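Local coordinates for signal recognition 54 kDa protein (Pyrococcus furiosus, PDB 3DM5) that belongs to the SRP54 family of the signal recognition particle, uniting a helical bundle, a P-loop nucleotide-binding domain (here with GDP) and a separate all-helical domain, at residues R54-R59 / Y80-K85; T101-V106 / V183-V188; V131-S136 / Y154-F159; T329-Y334 / E386-E391; K376-S381 / K410-L415. One frame throughout, in Å; residues are numbered along the deposited sequence.

How the contacts relate
The five contacts fall into three domains of an elongated chain. Contact 1 comes first, in the N-terminal helical bundle, its centre about 37 Å from that of contact 2. Contacts 2 and 3 share the parallel part of the P-loop domain's sheet, their centres about 10 Å apart; contact 3 falls within the chain interval between the two strands of contact 2, and strand 131-135 lies directly beside strand 185-189. Contacts 4 and 5 lie in the C-terminal helical domain, centres about 12 Å apart, their segments alternating along the chain. About 74 Å separates the centres of contacts 2 and 4, consistent with separate cores for the sheet and the C-terminal helices.

Contact 1: R54-R59 / Y80-K85; sequences REIQRR and YEELTK
Helices 46-62 and 71-86 run nearly antiparallel here, their segment axes 10.3 Å apart at an angle of 155°, with Ile56 and Glu82 nearest in backbone. The CG1 methylene of Ile56 lies 3.7 Å from CB of Glu82, the two side chains passing alongside in opposite senses. One turn further on, Arg59 reaches across with its guanidinium. Its chain bends at chi3 (53°), which brings NH1 to Glu82 OE2 at 3.0 Å. That oxygen lies nearly in the guanidinium plane and accepts through its anti lone pair. On the same group, NH2 bonds Glu81 OE2 at 3.3 Å, this time from above the carboxylate plane. Glu81 is shared further: its OE1 takes Lys85 NZ at 3.2 Å, and OE2 also pairs with Lys77, while Arg59 NE turns to Glu63. Glu55 lays its CG against the Glu82 carboxylate, 3.4 Å from OE1. Glu55 OE1 and Glu82 OE2 come within 3.8 Å, which would be expected to be unfavourable, though Arg59 probably offsets it. Arg59, Glu81, Glu82 and Lys85 thus form a salt-bridge network along the seam of an antiparallel helix pair, in the helical bundle domain of SRP54-type proteins.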
# COMPACT_ATOMS: atom_id res chain seq x y z
N ARG A 54 11.17 22.64 12.92
CA ARG A 54 12.32 23.50 13.13
C ARG A 54 12.51 23.74 14.62
O ARG A 54 13.63 23.87 15.10
CB ARG A 54 12.19 24.83 12.40
CG ARG A 54 12.53 24.75 10.91
CD ARG A 54 12.40 26.11 10.24
NE ARG A 54 12.38 26.01 8.79
CZ ARG A 54 13.47 25.96 8.03
NH1 ARG A 54 14.67 26.01 8.59
NH2 ARG A 54 13.37 25.87 6.71
N GLU A 55 11.40 23.78 15.35
CA GLU A 55 11.45 23.91 16.80
C GLU A 55 11.96 22.61 17.43
O GLU A 55 12.77 22.62 18.36
CB GLU A 55 10.07 24.27 17.35
CG GLU A 55 9.97 24.19 18.87
CD GLU A 55 10.80 25.25 19.59
OE1 GLU A 55 10.82 25.23 20.84
OE2 GLU A 55 11.42 26.09 18.91
N ILE A 56 11.47 21.49 16.91
CA ILE A 56 11.90 20.19 17.40
C ILE A 56 13.38 19.98 17.13
O ILE A 56 14.11 19.55 18.02
CB ILE A 56 11.10 19.02 16.79
CG1 ILE A 56 9.63 19.12 17.19
CG2 ILE A 56 11.67 17.68 17.25
CD1 ILE A 56 8.80 17.91 16.78
N GLN A 57 13.81 20.29 15.92
CA GLN A 57 15.22 20.18 15.56
C GLN A 57 16.10 21.02 16.48
O GLN A 57 17.11 20.53 17.00
CB GLN A 57 15.45 20.66 14.13
CG GLN A 57 16.73 20.14 13.48
CD GLN A 57 16.81 20.53 12.02
OE1 GLN A 57 16.78 21.71 11.69
NE2 GLN A 57 16.91 19.53 11.15
N ARG A 58 15.68 22.27 16.68
CA ARG A 58 16.39 23.23 17.50
C ARG A 58 16.52 22.75 18.95
O ARG A 58 17.62 22.61 19.46
CB ARG A 58 15.69 24.58 17.41
CG ARG A 58 16.17 25.66 18.37
CD ARG A 58 15.15 26.80 18.41
NE ARG A 58 15.10 27.46 19.72
CZ ARG A 58 14.75 26.87 20.86
NH1 ARG A 58 14.45 25.57 20.87
NH2 ARG A 58 14.73 27.56 21.99
N ARG A 59 15.39 22.48 19.59
CA ARG A 59 15.41 21.98 20.97
C ARG A 59 16.27 20.72 21.14
O ARG A 59 16.95 20.57 22.15
CB ARG A 59 13.99 21.72 21.49
CG ARG A 59 13.11 22.96 21.59
CD ARG A 59 11.83 22.68 22.37
NE ARG A 59 12.13 22.10 23.68
CZ ARG A 59 11.24 21.48 24.45
NH1 ARG A 59 9.99 21.33 24.03
NH2 ARG A 59 11.60 20.99 25.62
N TYR A 80 7.14 14.74 22.21
CA TYR A 80 5.82 14.59 22.81
C TYR A 80 5.23 15.94 23.15
O TYR A 80 4.03 16.17 22.99
CB TYR A 80 5.90 13.77 24.07
CG TYR A 80 4.66 13.82 24.92
CD1 TYR A 80 4.68 14.38 26.19
CD2 TYR A 80 3.48 13.29 24.47
CE1 TYR A 80 3.54 14.40 26.99
CE2 TYR A 80 2.33 13.31 25.26
CZ TYR A 80 2.37 13.87 26.51
OH TYR A 80 1.21 13.88 27.27
N GLU A 81 6.10 16.83 23.62
CA GLU A 81 5.69 18.13 24.15
C GLU A 81 5.38 19.11 23.03
O GLU A 81 4.40 19.86 23.10
CB GLU A 81 6.79 18.66 25.08
CG GLU A 81 6.74 20.15 25.37
CD GLU A 81 7.89 20.60 26.26
OE1 GLU A 81 7.94 21.80 26.60
OE2 GLU A 81 8.74 19.73 26.61
N GLU A 82 6.20 19.09 21.99
CA GLU A 82 5.95 19.90 20.81
C GLU A 82 4.64 19.51 20.10
O GLU A 82 3.83 20.39 19.76
CB GLU A 82 7.14 19.84 19.86
CG GLU A 82 8.31 20.65 20.37
CD GLU A 82 7.90 22.06 20.79
OE1 GLU A 82 7.11 22.71 20.05
OE2 GLU A 82 8.37 22.51 21.85
N LEU A 83 4.43 18.21 19.89
CA LEU A 83 3.22 17.70 19.26
C LEU A 83 1.99 18.06 20.08
O LEU A 83 0.95 18.40 19.53
CB LEU A 83 3.29 16.18 19.03
CG LEU A 83 3.96 15.71 17.73
CD1 LEU A 83 3.95 14.19 17.60
CD2 LEU A 83 3.28 16.36 16.53
N THR A 84 2.10 17.98 21.41
CA THR A 84 0.96 18.34 22.26
C THR A 84 0.54 19.80 22.11
O THR A 84 -0.66 20.08 22.07
CB THR A 84 1.17 17.98 23.75
OG1 THR A 84 1.31 16.56 23.88
CG2 THR A 84 -0.07 18.40 24.57
N LYS A 85 1.51 20.71 22.02
CA LYS A 85 1.19 22.14 21.85
C LYS A 85 0.61 22.38 20.46
O LYS A 85 -0.20 23.28 20.26
CB LYS A 85 2.41 23.04 22.06
CG LYS A 85 2.94 23.05 23.48
CD LYS A 85 4.29 23.75 23.57
CE LYS A 85 4.94 23.50 24.93
NZ LYS A 85 6.34 24.04 25.04

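Contact 2: T101-V106 / V183-V188; sequences TILLMV and VDIIIV
Thr101 to Leu104 pair in parallel with Ile185 to Val188, the strand axes 4.8 Å apart and turned by 16°. These are neighbouring strands in the parallel part of the central sheet of a P-loop nucleotide-binding fold. The backbone ladder climbs from Ile186 N to Thr101 O, through Leu103 N to Ile186 O and Val188 N to Leu103 O (2.8 Å), up to Met105 N on Val188 O. The last three are nearly straight and lie almost along the C=O axis, whereas Ile186 N comes in tilted from the carbonyl plane of Thr101. Ile102, Leu104, Ile186 and Val188 occupy one face, which packs on helix 198-211. There Ile102 and Ile186 run alongside each other in the same sense, with CG1 of Ile102 4.2 Å from CB of Ile186. The other branch of Ile102, CG2, is directed at CG2 of Val188 at 3.9 Å. In Leu104 a chi1 of 169° swings the side chain toward the neighbouring strand, which puts CD1 4.1 Å from CB of Val188. The opposite face carries Thr101, Leu103, Ile185 and Ile187 and is covered by helix 113-125. On it, CD1 of Leu103 sits 4.3 Å from both CG2 of Ile185 and CG1 of Ile187. The Met105 side chain, about 9 Å from bound GDP, touches the probable Walker A loop. It meets Ile187 from beyond the paired residues: chi1 (-41°) sets CG of Met105 beside its backbone N, 3.6 Å from CG2 of Ile187.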
# COMPACT_ATOMS: atom_id res chain seq x y z
N THR A 101 -28.09 24.93 30.40
CA THR A 101 -26.90 25.33 29.67
C THR A 101 -27.20 25.06 28.20
O THR A 101 -27.50 23.91 27.82
CB THR A 101 -25.65 24.58 30.11
OG1 THR A 101 -25.40 24.85 31.50
CG2 THR A 101 -24.43 25.04 29.30
N ILE A 102 -27.16 26.12 27.39
CA ILE A 102 -27.56 26.03 25.99
C ILE A 102 -26.37 25.98 25.03
O ILE A 102 -25.46 26.84 25.08
CB ILE A 102 -28.51 27.16 25.59
CG1 ILE A 102 -29.82 27.05 26.39
CG2 ILE A 102 -28.80 27.12 24.11
CD1 ILE A 102 -30.68 28.30 26.28
N LEU A 103 -26.37 24.95 24.19
CA LEU A 103 -25.29 24.73 23.23
C LEU A 103 -25.86 24.88 21.84
O LEU A 103 -26.83 24.20 21.47
CB LEU A 103 -24.67 23.34 23.42
CG LEU A 103 -24.21 23.02 24.85
CD1 LEU A 103 -23.65 21.61 24.93
CD2 LEU A 103 -23.21 24.05 25.36
N LEU A 104 -25.27 25.80 21.08
CA LEU A 104 -25.78 26.08 19.75
C LEU A 104 -24.85 25.47 18.72
O LEU A 104 -23.66 25.79 18.68
CB LEU A 104 -25.95 27.60 19.55
CG LEU A 104 -26.23 28.13 18.14
CD1 LEU A 104 -27.63 27.75 17.71
CD2 LEU A 104 -26.04 29.64 18.11
N MET A 105 -25.38 24.57 17.89
CA MET A 105 -24.56 23.82 16.93
C MET A 105 -24.72 24.32 15.50
O MET A 105 -25.83 24.42 14.99
CB MET A 105 -24.90 22.34 16.98
CG MET A 105 -25.12 21.84 18.39
SD MET A 105 -23.58 21.70 19.28
CE MET A 105 -22.90 20.23 18.47
N VAL A 106 -23.60 24.63 14.86
CA VAL A 106 -23.61 25.14 13.49
C VAL A 106 -22.69 24.28 12.63
O VAL A 106 -21.80 23.61 13.15
CB VAL A 106 -23.22 26.67 13.45
CG1 VAL A 106 -24.25 27.47 14.17
CG2 VAL A 106 -21.91 26.90 14.11
N VAL A 183 -35.18 20.67 31.63
CA VAL A 183 -33.89 20.10 31.26
C VAL A 183 -32.70 20.86 31.83
O VAL A 183 -32.76 22.05 32.10
CB VAL A 183 -33.74 19.99 29.73
CG1 VAL A 183 -34.79 19.05 29.16
CG2 VAL A 183 -33.83 21.36 29.09
N ASP A 184 -31.61 20.12 32.04
CA ASP A 184 -30.33 20.69 32.42
C ASP A 184 -29.60 21.23 31.18
O ASP A 184 -28.98 22.28 31.22
CB ASP A 184 -29.45 19.62 33.06
CG ASP A 184 -30.03 19.06 34.34
OD1 ASP A 184 -30.13 17.81 34.46
OD2 ASP A 184 -30.36 19.86 35.24
N ILE A 185 -29.66 20.48 30.09
CA ILE A 185 -28.89 20.83 28.90
C ILE A 185 -29.78 20.87 27.67
O ILE A 185 -30.56 19.95 27.43
CB ILE A 185 -27.66 19.88 28.69
CG1 ILE A 185 -26.71 19.98 29.89
CG2 ILE A 185 -26.90 20.24 27.40
CD1 ILE A 185 -25.49 19.14 29.81
N ILE A 186 -29.67 21.95 26.91
CA ILE A 186 -30.36 22.05 25.64
C ILE A 186 -29.36 22.18 24.49
O ILE A 186 -28.51 23.08 24.51
CB ILE A 186 -31.32 23.24 25.59
CG1 ILE A 186 -32.23 23.26 26.81
CG2 ILE A 186 -32.15 23.19 24.32
CD1 ILE A 186 -33.12 24.48 26.88
N ILE A 187 -29.46 21.29 23.51
CA ILE A 187 -28.62 21.34 22.32
C ILE A 187 -29.46 21.75 21.13
O ILE A 187 -30.46 21.11 20.83
CB ILE A 187 -27.97 19.99 22.03
CG1 ILE A 187 -26.99 19.67 23.15
CG2 ILE A 187 -27.23 20.07 20.71
CD1 ILE A 187 -26.96 18.25 23.53
N VAL A 188 -29.05 22.82 20.47
CA VAL A 188 -29.80 23.42 19.38
C VAL A 188 -29.09 23.19 18.05
O VAL A 188 -27.95 23.62 17.85
CB VAL A 188 -29.99 24.94 19.56
CG1 VAL A 188 -31.05 25.43 18.61
CG2 VAL A 188 -30.35 25.26 21.02

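Contact 3: V131-S136 / Y154-F159; sequences VGVVCS and YHIEVF
Val133 carries much of this contact, and its branches divide between Val158 on the adjoining parallel strand and Ile156 in the loop that leads into it. From CB, which stands 4.1 Å from the carbonyl O of Glu157, the side chain splits. CG1 stays by that same oxygen and reaches CG2 of Ile156 at 4.0 Å, the two side chains lying crosswise. CG2 goes to Val158, lying 3.8 Å from its CG1 and nearly as close to its CG2, so that one methyl meets both branches of a valine set alongside it. The backbone of Val133 is gripped at both ends: its N donates to Glu157 O at 2.9 Å in an almost perfectly straight bond (179°), and its O accepts from Phe159 N. A third bond, Cys135 N to Phe159 O, continues the ladder. On the face opposite Val133, a chi1 of 174° turns Phe159 along Val134, whose CG1 meets CD2 of the ring at 4.2 Å; the Phe159 side chain also packs on Leu170 of helix 167-180. The pair closes the beta-alpha-beta unit of strand 131-135, helix 142-151 and strand 157-159, and that helix covers Val133 and Val158. Across the strands every polar bond is main chain to main chain, while the side-chain contacts are apolar, valine and isoleucine on one face, Val134 with Phe159 on the other: the register rests on the backbone and the burial on hydrocarbon.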
# COMPACT_ATOMS: atom_id res chain seq x y z
N VAL A 131 -31.48 16.07 29.08
CA VAL A 131 -31.13 16.78 27.86
C VAL A 131 -32.35 16.92 26.99
O VAL A 131 -33.16 16.00 26.87
CB VAL A 131 -30.04 16.03 27.07
CG1 VAL A 131 -29.72 16.78 25.78
CG2 VAL A 131 -28.81 15.86 27.91
N GLY A 132 -32.47 18.09 26.37
CA GLY A 132 -33.40 18.29 25.29
C GLY A 132 -32.66 18.79 24.06
O GLY A 132 -31.74 19.60 24.18
N VAL A 133 -33.03 18.31 22.89
CA VAL A 133 -32.48 18.87 21.68
C VAL A 133 -33.59 19.57 20.95
O VAL A 133 -34.75 19.15 20.98
CB VAL A 133 -31.76 17.81 20.74
CG1 VAL A 133 -31.33 16.57 21.51
CG2 VAL A 133 -32.63 17.44 19.54
N VAL A 134 -33.22 20.66 20.31
CA VAL A 134 -34.14 21.49 19.55
C VAL A 134 -33.64 21.45 18.14
O VAL A 134 -32.51 21.87 17.87
CB VAL A 134 -34.08 22.95 20.03
CG1 VAL A 134 -34.85 23.88 19.05
CG2 VAL A 134 -34.61 23.06 21.43
N CYS A 135 -34.46 20.97 17.22
CA CYS A 135 -34.07 20.92 15.82
C CYS A 135 -34.63 22.12 15.05
O CYS A 135 -35.79 22.12 14.66
CB CYS A 135 -34.55 19.62 15.20
SG CYS A 135 -34.40 19.54 13.42
N SER A 136 -33.80 23.14 14.84
CA SER A 136 -34.23 24.30 14.08
C SER A 136 -33.65 24.28 12.67
O SER A 136 -33.46 25.33 12.05
CB SER A 136 -33.90 25.60 14.81
OG SER A 136 -32.50 25.78 14.95
N TYR A 154 -33.27 6.68 23.82
CA TYR A 154 -32.73 7.17 25.07
C TYR A 154 -33.73 8.07 25.77
O TYR A 154 -33.48 8.57 26.86
CB TYR A 154 -31.38 7.86 24.85
CG TYR A 154 -30.42 6.97 24.09
CD1 TYR A 154 -29.75 5.93 24.73
CD2 TYR A 154 -30.20 7.15 22.73
CE1 TYR A 154 -28.88 5.10 24.04
CE2 TYR A 154 -29.35 6.33 22.03
CZ TYR A 154 -28.69 5.31 22.68
OH TYR A 154 -27.83 4.51 21.97
N HIS A 155 -34.90 8.23 25.15
CA HIS A 155 -35.95 9.09 25.70
C HIS A 155 -35.51 10.54 25.83
O HIS A 155 -36.11 11.32 26.55
CB HIS A 155 -36.43 8.55 27.04
CG HIS A 155 -36.95 7.15 26.97
ND1 HIS A 155 -38.14 6.83 26.36
CD2 HIS A 155 -36.43 5.99 27.43
CE1 HIS A 155 -38.34 5.53 26.45
NE2 HIS A 155 -37.32 4.99 27.09
N ILE A 156 -34.44 10.89 25.12
CA ILE A 156 -34.02 12.26 25.01
C ILE A 156 -34.99 12.98 24.09
O ILE A 156 -35.12 12.63 22.92
CB ILE A 156 -32.60 12.37 24.46
CG1 ILE A 156 -31.63 11.71 25.43
CG2 ILE A 156 -32.22 13.83 24.26
CD1 ILE A 156 -30.19 11.67 24.94
N GLU A 157 -35.66 14.00 24.64
CA GLU A 157 -36.60 14.79 23.87
C GLU A 157 -35.98 15.52 22.69
O GLU A 157 -34.93 16.14 22.79
CB GLU A 157 -37.33 15.81 24.75
CG GLU A 157 -37.88 16.98 23.97
CD GLU A 157 -39.07 17.64 24.63
OE1 GLU A 157 -39.17 17.58 25.88
OE2 GLU A 157 -39.91 18.20 23.89
N VAL A 158 -36.67 15.44 21.56
CA VAL A 158 -36.31 16.16 20.36
C VAL A 158 -37.47 17.07 19.96
O VAL A 158 -38.47 16.59 19.43
CB VAL A 158 -36.03 15.18 19.18
CG1 VAL A 158 -35.70 15.93 17.90
CG2 VAL A 158 -34.92 14.23 19.52
N PHE A 159 -37.33 18.38 20.22
CA PHE A 159 -38.32 19.37 19.78
C PHE A 159 -38.09 19.71 18.32
O PHE A 159 -36.97 19.98 17.92
CB PHE A 159 -38.24 20.67 20.60
CG PHE A 159 -39.14 21.77 20.09
CD1 PHE A 159 -40.35 22.03 20.71
CD2 PHE A 159 -38.80 22.52 18.96
CE1 PHE A 159 -41.20 23.02 20.23
CE2 PHE A 159 -39.64 23.52 18.47
CZ PHE A 159 -40.85 23.77 19.11

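Contact 4: T329-Y334 / E386-E391; sequences TLKDMY and ELLNPE
Leu387 O, near the C-terminal end of helix 384-388, receives the first-turn amide of Leu330 at 3.0 Å in a weak, bent bond. CB of Thr329 lies 3.3 Å from that same oxygen, and its CG2 is by the carbonyl O of Leu388. Leu330 extends over Pro390: CD1 lies 3.3 Å from CG of the proline ring, leucine and proline running by one another head to tail. Its CB also touches CD2 of Leu387 at 3.8 Å. Lys331 approaches the same helix from another side, its methylenes folding over the leucines. The Lys331 chain runs across that of Leu387, CD against CB, and CE packs on CD2 of Leu388 at 3.5 Å. Its bends at chi2 (102°) and beyond bring NZ to Glu384, with Asp285 of a neighbouring subunit as a second acidic partner and a sulfate ion close by. Behind this layer Thr329 and Asp332 form a capping box. Thr329 OG1, set between the backbone N and the carbonyl carbon, accepts from Asp332 N at 3.1 Å, and Asp332 OD1 takes Thr329 N at 3.0 Å. The box caps the start of helix 330-341 and is consistent with a settled position for the Leu330 amide. Met379 and Leu415 enclose Leu330 from two further helices of the signal peptide binding domain. An amide-bearing helix start thus meets a carbonyl-bearing helix end, complementary in polarity though linked by just one weak bond, and apolar side chains complete the join.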
# COMPACT_ATOMS: atom_id res chain seq x y z
N THR A 329 20.15 -30.43 20.78
CA THR A 329 21.27 -30.11 19.90
C THR A 329 21.98 -28.84 20.32
O THR A 329 21.53 -28.11 21.21
CB THR A 329 20.83 -29.91 18.44
OG1 THR A 329 20.20 -28.62 18.30
CG2 THR A 329 19.87 -31.01 17.99
N LEU A 330 23.10 -28.59 19.65
CA LEU A 330 23.89 -27.38 19.87
C LEU A 330 23.10 -26.15 19.50
O LEU A 330 23.36 -25.06 19.99
CB LEU A 330 25.18 -27.45 19.07
CG LEU A 330 26.36 -28.06 19.82
CD1 LEU A 330 27.16 -28.96 18.91
CD2 LEU A 330 27.22 -26.95 20.39
N LYS A 331 22.12 -26.34 18.61
CA LYS A 331 21.24 -25.25 18.22
C LYS A 331 20.28 -24.95 19.36
O LYS A 331 20.09 -23.79 19.74
CB LYS A 331 20.46 -25.63 16.96
CG LYS A 331 20.36 -24.52 15.93
CD LYS A 331 21.34 -24.73 14.77
CE LYS A 331 20.68 -25.45 13.61
NZ LYS A 331 19.95 -24.52 12.70
N ASP A 332 19.69 -26.00 19.92
CA ASP A 332 18.84 -25.88 21.11
C ASP A 332 19.54 -25.17 22.28
O ASP A 332 18.93 -24.34 22.96
CB ASP A 332 18.35 -27.25 21.54
CG ASP A 332 17.40 -27.87 20.54
OD1 ASP A 332 17.51 -29.09 20.26
OD2 ASP A 332 16.52 -27.14 20.03
N MET A 333 20.81 -25.51 22.52
CA MET A 333 21.60 -24.87 23.57
C MET A 333 21.93 -23.42 23.22
O MET A 333 21.70 -22.50 24.02
CB MET A 333 22.88 -25.66 23.83
CG MET A 333 23.67 -25.18 25.04
SD MET A 333 25.43 -25.63 25.01
CE MET A 333 26.05 -24.47 23.79
N TYR A 334 22.49 -23.22 22.03
CA TYR A 334 22.74 -21.89 21.47
C TYR A 334 21.60 -20.94 21.80
O TYR A 334 21.82 -19.78 22.12
CB TYR A 334 22.87 -21.99 19.94
CG TYR A 334 23.37 -20.75 19.23
CD1 TYR A 334 24.52 -20.78 18.45
CD2 TYR A 334 22.67 -19.55 19.30
CE1 TYR A 334 24.98 -19.66 17.78
CE2 TYR A 334 23.12 -18.42 18.63
CZ TYR A 334 24.28 -18.48 17.87
OH TYR A 334 24.73 -17.36 17.21
N GLU A 386 27.23 -30.30 12.37
CA GLU A 386 27.81 -30.30 13.71
C GLU A 386 26.83 -29.77 14.75
O GLU A 386 26.62 -30.39 15.78
CB GLU A 386 29.13 -29.51 13.76
CG GLU A 386 30.24 -30.16 12.95
CD GLU A 386 31.46 -29.26 12.79
OE1 GLU A 386 31.31 -28.03 12.97
OE2 GLU A 386 32.56 -29.77 12.47
N LEU A 387 26.23 -28.61 14.48
CA LEU A 387 25.23 -28.06 15.40
C LEU A 387 24.06 -29.03 15.60
O LEU A 387 23.47 -29.08 16.68
CB LEU A 387 24.74 -26.69 14.91
CG LEU A 387 25.83 -25.62 14.80
CD1 LEU A 387 25.27 -24.41 14.10
CD2 LEU A 387 26.35 -25.25 16.16
N LEU A 388 23.75 -29.81 14.58
CA LEU A 388 22.57 -30.67 14.66
C LEU A 388 22.89 -32.05 15.22
O LEU A 388 22.02 -32.72 15.77
CB LEU A 388 21.86 -30.75 13.29
CG LEU A 388 21.31 -29.40 12.83
CD1 LEU A 388 20.66 -29.48 11.45
CD2 LEU A 388 20.32 -28.88 13.85
N ASN A 389 24.15 -32.46 15.08
CA ASN A 389 24.63 -33.74 15.61
C ASN A 389 26.00 -33.54 16.22
O ASN A 389 27.01 -33.75 15.55
CB ASN A 389 24.73 -34.79 14.50
CG ASN A 389 23.54 -34.76 13.57
OD1 ASN A 389 22.46 -35.25 13.90
ND2 ASN A 389 23.73 -34.17 12.38
N PRO A 390 26.04 -33.09 17.48
CA PRO A 390 27.32 -32.81 18.14
C PRO A 390 28.17 -34.08 18.27
O PRO A 390 29.39 -34.02 18.08
CB PRO A 390 26.88 -32.30 19.52
CG PRO A 390 25.49 -31.81 19.32
CD PRO A 390 24.89 -32.75 18.33
N GLU A 391 27.51 -35.20 18.57
CA GLU A 391 28.10 -36.54 18.59
C GLU A 391 29.19 -36.75 17.54
O GLU A 391 30.19 -37.41 17.80
CB GLU A 391 27.00 -37.57 18.36
CG GLU A 391 25.82 -36.97 17.59
CD GLU A 391 25.16 -37.95 16.65
OE1 GLU A 391 25.56 -39.14 16.65
OE2 GLU A 391 24.23 -37.53 15.92

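Contact 5: K376-S381 / K410-L415; sequences KVIMDS and KDVKEL
Ile378 and Leu415 meet tip to tip, CD1 of Leu415 lying 3.6 Å from CG2 of Ile378. Apolar packing accounts for the whole contact. The same Leu415 methyl also lies 3.8 Å from CG of Met379, so it touches two successive residues of the facing helix. Ile378 CG2 reaches CG2 of Val412 at 4.0 Å. The other branch of Ile378 is extended (chi2 -175°), carrying CD1 to CB of Asp411 at 3.7 Å, where the two side chains are roughly perpendicular. The carboxylate of Asp411 leads away from the isoleucine, which meets its CB and adjoining backbone.

No hydrogen bond joins the two segments; the polar groups find partners within their own segment or in neighbouring helices and loops. Lys376 NZ donates to Asp380 OD2 at 2.8 Å, engaging the syn lone pair in a salt bridge at the end of helix 369-379, and Asp380 OD1 is taken by the hydroxyl of Tyr334.

Helix 395-405 packs beside the pair through Ile401 on Ile378 and through Ile398 and Ala402 on Val412. Helix 330-341 adds Leu330 and Met333 against Leu415, so helices 369-379 and 409-427 meet within the hydrophobic core of the C-terminal helical domain.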
# COMPACT_ATOMS: atom_id res chain seq x y z
N LYS A 376 29.08 -18.38 21.67
CA LYS A 376 28.45 -18.07 20.40
C LYS A 376 29.51 -18.06 19.30
O LYS A 376 29.36 -18.72 18.28
CB LYS A 376 27.74 -16.72 20.45
CG LYS A 376 27.14 -16.31 19.12
CD LYS A 376 26.45 -14.96 19.22
CE LYS A 376 25.85 -14.55 17.87
NZ LYS A 376 26.88 -14.39 16.81
N VAL A 377 30.58 -17.31 19.53
CA VAL A 377 31.67 -17.21 18.56
C VAL A 377 32.16 -18.59 18.09
O VAL A 377 32.48 -18.78 16.92
CB VAL A 377 32.85 -16.40 19.13
CG1 VAL A 377 34.00 -16.39 18.16
CG2 VAL A 377 32.41 -14.99 19.43
N ILE A 378 32.20 -19.55 19.00
CA ILE A 378 32.66 -20.89 18.67
C ILE A 378 31.66 -21.60 17.77
O ILE A 378 32.04 -22.19 16.75
CB ILE A 378 32.94 -21.74 19.94
CG1 ILE A 378 34.12 -21.17 20.72
CG2 ILE A 378 33.20 -23.20 19.58
CD1 ILE A 378 34.53 -22.02 21.91
N MET A 379 30.39 -21.55 18.13
CA MET A 379 29.34 -22.21 17.36
C MET A 379 29.18 -21.61 15.96
O MET A 379 28.80 -22.30 15.03
CB MET A 379 28.01 -22.18 18.12
CG MET A 379 27.96 -23.17 19.27
SD MET A 379 26.43 -23.17 20.22
CE MET A 379 26.45 -21.50 20.87
N ASP A 380 29.49 -20.32 15.82
CA ASP A 380 29.46 -19.66 14.52
C ASP A 380 30.57 -20.18 13.62
O ASP A 380 30.70 -19.77 12.46
CB ASP A 380 29.63 -18.15 14.68
CG ASP A 380 28.43 -17.49 15.34
OD1 ASP A 380 27.41 -18.19 15.57
OD2 ASP A 380 28.51 -16.28 15.63
N SER A 381 31.40 -21.05 14.17
CA SER A 381 32.46 -21.65 13.40
C SER A 381 32.17 -23.13 13.18
O SER A 381 32.95 -23.85 12.55
CB SER A 381 33.81 -21.47 14.08
OG SER A 381 34.82 -22.09 13.31
N LYS A 410 40.76 -25.88 23.85
CA LYS A 410 40.29 -25.98 25.23
C LYS A 410 38.88 -25.41 25.31
O LYS A 410 37.95 -26.10 25.71
CB LYS A 410 41.22 -25.24 26.18
N ASP A 411 38.74 -24.14 24.91
CA ASP A 411 37.43 -23.49 24.86
C ASP A 411 36.38 -24.37 24.18
O ASP A 411 35.26 -24.51 24.67
CB ASP A 411 37.54 -22.15 24.13
CG ASP A 411 38.29 -21.11 24.93
OD1 ASP A 411 37.91 -20.86 26.09
OD2 ASP A 411 39.25 -20.51 24.39
N VAL A 412 36.75 -24.96 23.04
CA VAL A 412 35.83 -25.78 22.27
C VAL A 412 35.34 -26.98 23.08
O VAL A 412 34.14 -27.28 23.09
CB VAL A 412 36.45 -26.25 20.94
CG1 VAL A 412 35.51 -27.22 20.24
CG2 VAL A 412 36.76 -25.06 20.05
N LYS A 413 36.26 -27.65 23.77
CA LYS A 413 35.90 -28.80 24.59
C LYS A 413 35.10 -28.34 25.81
O LYS A 413 34.27 -29.07 26.34
CB LYS A 413 37.14 -29.60 25.00
CG LYS A 413 38.00 -30.01 23.81
CD LYS A 413 39.39 -30.51 24.20
CE LYS A 413 39.47 -32.03 24.21
NZ LYS A 413 40.89 -32.51 24.12
N GLU A 414 35.33 -27.09 26.21
CA GLU A 414 34.56 -26.48 27.29
C GLU A 414 33.10 -26.39 26.89
O GLU A 414 32.23 -27.01 27.52
CB GLU A 414 35.11 -25.09 27.63
N LEU A 415 32.84 -25.62 25.83
CA LEU A 415 31.51 -25.51 25.24
C LEU A 415 30.84 -26.88 25.10
O LEU A 415 29.69 -27.05 25.50
CB LEU A 415 31.59 -24.82 23.87
CG LEU A 415 30.29 -24.32 23.23
CD1 LEU A 415 30.60 -23.53 21.98
CD2 LEU A 415 29.33 -25.45 22.90